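432aa long hypothetical deoxyribodipyrimidine photolyase (Sulfolobus tokodaii, PDB 2E0I) probably repairs ultraviolet-damaged DNA as a photolyase, splitting cyclobutane pyrimidine dimers with light, and carries two FAD molecules. Local coordinates at residues 10-15 and 124-129. Numbering follows the deposited sequence.
Sequences DLRLED and YEDYLL
Arg12 holds one carbonyl oxygen, Asp15 O, with both NE and NH2, while the same NH2 crosses to Asp126. The two loops follow strands 2-7 and 120-124 of the parallel sheet in the Rossmann-like N-terminal domain of photolyases. Across the contact, Arg12 NH2 forms a salt bridge with Asp126 OD1 at 2.8 Å, using the syn lone pair of that oxygen. The guanidinium and carboxylate planes are nearly coplanar, 19° apart. Arg12 NE and NH2 reach Asp15 O from one face of its carbonyl plane; NE lies 3.1 Å from that oxygen. With chi1 at 179°, Asp126 CG points away from its own backbone N, and the carboxylate comes to Arg12. Its OD2 is held by Arg228 and Thr17, so two arginines share this buried acid. Were Arg12 replaced by an alanine, Asp15 O would probably lose both of these donors and Asp126 OD1 its charged mate. Beside this, Tyr127 OH packs 3.6 Å from Asp10 CG, and Asp10 OD1 bonds to Arg8 N. A bound FAD lies about 6 Å from the Tyr127 side chain, nearest atoms. A water accepts from Arg12 NH1 at 2.7 Å and donates to Asp126 OD1 at 3.2 Å.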
ATOM      1  N   ASP A  10      -0.129  -7.514 -10.332  1.00 23.71           N
ATOM      2  CA  ASP A  10       0.786  -7.154 -11.427  1.00 21.98           C
ATOM      3  C   ASP A  10      -0.036  -6.757 -12.649  1.00 20.24           C
ATOM      4  O   ASP A  10       0.146  -7.301 -13.738  1.00 19.16           O
ATOM      5  CB  ASP A  10       1.656  -8.370 -11.771  1.00 24.60           C
ATOM      6  CG  ASP A  10       0.838  -9.689 -11.857  1.00 28.13           C
ATOM      7  OD1 ASP A  10      -0.409  -9.658 -11.750  1.00 28.84           O
ATOM      8  OD2 ASP A  10       1.438 -10.774 -12.029  1.00 28.72           O
ATOM      9  N   LEU A  11      -0.922  -5.786 -12.466  1.00 18.76           N
ATOM     10  CA  LEU A  11      -1.831  -5.359 -13.523  1.00 18.74           C
ATOM     11  C   LEU A  11      -1.229  -4.615 -14.716  1.00 19.79           C
ATOM     12  O   LEU A  11      -1.488  -3.421 -14.913  1.00 19.92           O
ATOM     13  CB  LEU A  11      -2.953  -4.533 -12.896  1.00 16.78           C
ATOM     14  CG  LEU A  11      -3.573  -5.184 -11.654  1.00 15.07           C
ATOM     15  CD1 LEU A  11      -4.837  -4.465 -11.284  1.00 15.66           C
ATOM     16  CD2 LEU A  11      -3.879  -6.644 -11.918  1.00 13.93           C
ATOM     17  N   ARG A  12      -0.446  -5.338 -15.521  1.00 19.37           N
ATOM     18  CA  ARG A  12       0.205  -4.769 -16.697  1.00 18.99           C
ATOM     19  C   ARG A  12       0.680  -5.904 -17.580  1.00 20.38           C
ATOM     20  O   ARG A  12       0.759  -7.048 -17.124  1.00 20.81           O
ATOM     21  CB  ARG A  12       1.416  -3.935 -16.282  1.00 16.94           C
ATOM     22  CG  ARG A  12       2.460  -4.745 -15.561  1.00 16.26           C
ATOM     23  CD  ARG A  12       3.718  -3.954 -15.253  1.00 16.19           C
ATOM     24  NE  ARG A  12       4.786  -4.828 -14.764  1.00 15.83           N
ATOM     25  CZ  ARG A  12       4.847  -5.330 -13.536  1.00 15.08           C
ATOM     26  NH1 ARG A  12       3.898  -5.037 -12.655  1.00 15.97           N
ATOM     27  NH2 ARG A  12       5.846  -6.138 -13.195  1.00 14.81           N
ATOM     28  N   LEU A  13       1.005  -5.590 -18.834  1.00 20.89           N
ATOM     29  CA  LEU A  13       1.499  -6.595 -19.772  1.00 20.34           C
ATOM     30  C   LEU A  13       2.983  -6.383 -20.060  1.00 21.72           C
ATOM     31  O   LEU A  13       3.633  -7.241 -20.643  1.00 22.31           O
ATOM     32  CB  LEU A  13       0.720  -6.532 -21.075  1.00 19.13           C
ATOM     33  CG  LEU A  13      -0.790  -6.745 -21.013  1.00 18.95           C
ATOM     34  CD1 LEU A  13      -1.324  -6.841 -22.440  1.00 19.18           C
ATOM     35  CD2 LEU A  13      -1.114  -8.015 -20.237  1.00 19.84           C
ATOM     36  N   GLU A  14       3.509  -5.235 -19.638  1.00 23.65           N
ATOM     37  CA  GLU A  14       4.913  -4.879 -19.834  1.00 24.71           C
ATOM     38  C   GLU A  14       5.756  -5.246 -18.629  1.00 24.05           C
ATOM     39  O   GLU A  14       5.362  -5.020 -17.496  1.00 23.82           O
ATOM     40  CB  GLU A  14       5.048  -3.376 -20.064  1.00 28.56           C
ATOM     41  CG  GLU A  14       4.481  -2.860 -21.383  1.00 34.18           C
ATOM     42  CD  GLU A  14       5.303  -3.290 -22.597  1.00 36.41           C
ATOM     43  OE1 GLU A  14       6.534  -3.493 -22.461  1.00 37.45           O
ATOM     44  OE2 GLU A  14       4.719  -3.407 -23.695  1.00 38.18           O
ATOM     45  N   ASP A  15       6.932  -5.794 -18.883  1.00 24.76           N
ATOM     46  CA  ASP A  15       7.858  -6.197 -17.828  1.00 24.42           C
ATOM     47  C   ASP A  15       7.179  -6.933 -16.688  1.00 22.62           C
ATOM     48  O   ASP A  15       7.282  -6.559 -15.526  1.00 22.17           O
ATOM     49  CB  ASP A  15       8.641  -4.989 -17.279  1.00 27.20           C
ATOM     50  CG  ASP A  15       9.820  -5.409 -16.377  1.00 31.76           C
ATOM     51  OD1 ASP A  15      10.571  -6.352 -16.737  1.00 32.88           O
ATOM     52  OD2 ASP A  15      10.007  -4.790 -15.305  1.00 34.45           O
ATOM     53  N   TYR A 124       7.019 -16.937 -10.006  1.00 27.34           N
ATOM     54  CA  TYR A 124       8.248 -16.185 -10.237  1.00 28.12           C
ATOM     55  C   TYR A 124       8.306 -14.935  -9.383  1.00 29.97           C
ATOM     56  O   TYR A 124       7.269 -14.438  -8.941  1.00 30.47           O
ATOM     57  CB  TYR A 124       8.347 -15.768 -11.708  1.00 26.98           C
ATOM     58  CG  TYR A 124       8.399 -16.928 -12.668  1.00 28.16           C
ATOM     59  CD1 TYR A 124       9.618 -17.497 -13.055  1.00 27.74           C
ATOM     60  CD2 TYR A 124       7.220 -17.488 -13.163  1.00 27.51           C
ATOM     61  CE1 TYR A 124       9.652 -18.606 -13.914  1.00 28.88           C
ATOM     62  CE2 TYR A 124       7.240 -18.587 -14.017  1.00 28.10           C
ATOM     63  CZ  TYR A 124       8.451 -19.144 -14.391  1.00 29.32           C
ATOM     64  OH  TYR A 124       8.447 -20.227 -15.245  1.00 29.99           O
ATOM     65  N   GLU A 125       9.521 -14.436  -9.153  1.00 30.70           N
ATOM     66  CA  GLU A 125       9.718 -13.215  -8.384  1.00 31.14           C
ATOM     67  C   GLU A 125       9.529 -12.041  -9.344  1.00 30.71           C
ATOM     68  O   GLU A 125      10.074 -12.046 -10.455  1.00 31.08           O
ATOM     69  CB  GLU A 125      11.127 -13.173  -7.782  1.00 33.15           C
ATOM     70  CG  GLU A 125      11.305 -14.066  -6.563  1.00 39.05           C
ATOM     71  CD  GLU A 125      12.691 -13.964  -5.918  1.00 42.79           C
ATOM     72  OE1 GLU A 125      13.096 -12.852  -5.498  1.00 45.65           O
ATOM     73  OE2 GLU A 125      13.378 -15.006  -5.821  1.00 44.85           O
ATOM     74  N   ASP A 126       8.754 -11.041  -8.927  1.00 29.19           N
ATOM     75  CA  ASP A 126       8.507  -9.879  -9.772  1.00 27.27           C
ATOM     76  C   ASP A 126       8.272  -8.606  -8.983  1.00 25.48           C
ATOM     77  O   ASP A 126       8.723  -7.546  -9.378  1.00 24.94           O
ATOM     78  CB  ASP A 126       7.305 -10.147 -10.690  1.00 28.79           C
ATOM     79  CG  ASP A 126       6.961  -8.953 -11.600  1.00 30.05           C
ATOM     80  OD1 ASP A 126       6.079  -8.146 -11.232  1.00 28.54           O
ATOM     81  OD2 ASP A 126       7.569  -8.821 -12.687  1.00 29.43           O
ATOM     82  N   TYR A 127       7.572  -8.709  -7.864  1.00 25.08           N
ATOM     83  CA  TYR A 127       7.254  -7.539  -7.063  1.00 24.83           C
ATOM     84  C   TYR A 127       8.433  -6.833  -6.445  1.00 26.04           C
ATOM     85  O   TYR A 127       8.384  -5.628  -6.251  1.00 27.69           O
ATOM     86  CB  TYR A 127       6.254  -7.902  -5.963  1.00 24.24           C
ATOM     87  CG  TYR A 127       4.946  -8.406  -6.505  1.00 24.21           C
ATOM     88  CD1 TYR A 127       4.354  -9.546  -5.991  1.00 26.13           C
ATOM     89  CD2 TYR A 127       4.340  -7.786  -7.587  1.00 25.37           C
ATOM     90  CE1 TYR A 127       3.190 -10.069  -6.553  1.00 29.16           C
ATOM     91  CE2 TYR A 127       3.180  -8.291  -8.159  1.00 28.13           C
ATOM     92  CZ  TYR A 127       2.606  -9.440  -7.650  1.00 29.47           C
ATOM     93  OH  TYR A 127       1.499  -9.994  -8.287  1.00 29.54           O
ATOM     94  N   LEU A 128       9.501  -7.561  -6.145  1.00 28.44           N
ATOM     95  CA  LEU A 128      10.674  -6.942  -5.516  1.00 28.75           C
ATOM     96  C   LEU A 128      11.718  -6.422  -6.500  1.00 29.85           C
ATOM     97  O   LEU A 128      11.865  -6.911  -7.623  1.00 31.01           O
ATOM     98  CB  LEU A 128      11.346  -7.926  -4.549  1.00 27.68           C
ATOM     99  CG  LEU A 128      10.526  -8.476  -3.379  1.00 27.03           C
ATOM    100  CD1 LEU A 128      11.185  -9.741  -2.896  1.00 27.69           C
ATOM    101  CD2 LEU A 128      10.404  -7.458  -2.251  1.00 25.96           C
ATOM    102  N   LEU A 129      12.449  -5.418  -6.048  1.00 30.68           N
ATOM    103  CA  LEU A 129      13.500  -4.804  -6.832  1.00 31.90           C
ATOM    104  C   LEU A 129      14.760  -5.651  -6.657  1.00 33.05           C
ATOM    105  O   LEU A 129      15.628  -5.683  -7.527  1.00 33.24           O
ATOM    106  CB  LEU A 129      13.741  -3.400  -6.296  1.00 30.92           C
ATOM    107  CG  LEU A 129      14.268  -2.296  -7.202  1.00 30.02           C
ATOM    108  CD1 LEU A 129      13.373  -2.130  -8.410  1.00 28.42           C
ATOM    109  CD2 LEU A 129      14.315  -1.012  -6.398  1.00 28.77           C
TER
HETATM  110  O   HOH W   1       4.472  -5.590 -10.119  1.00 15.44           O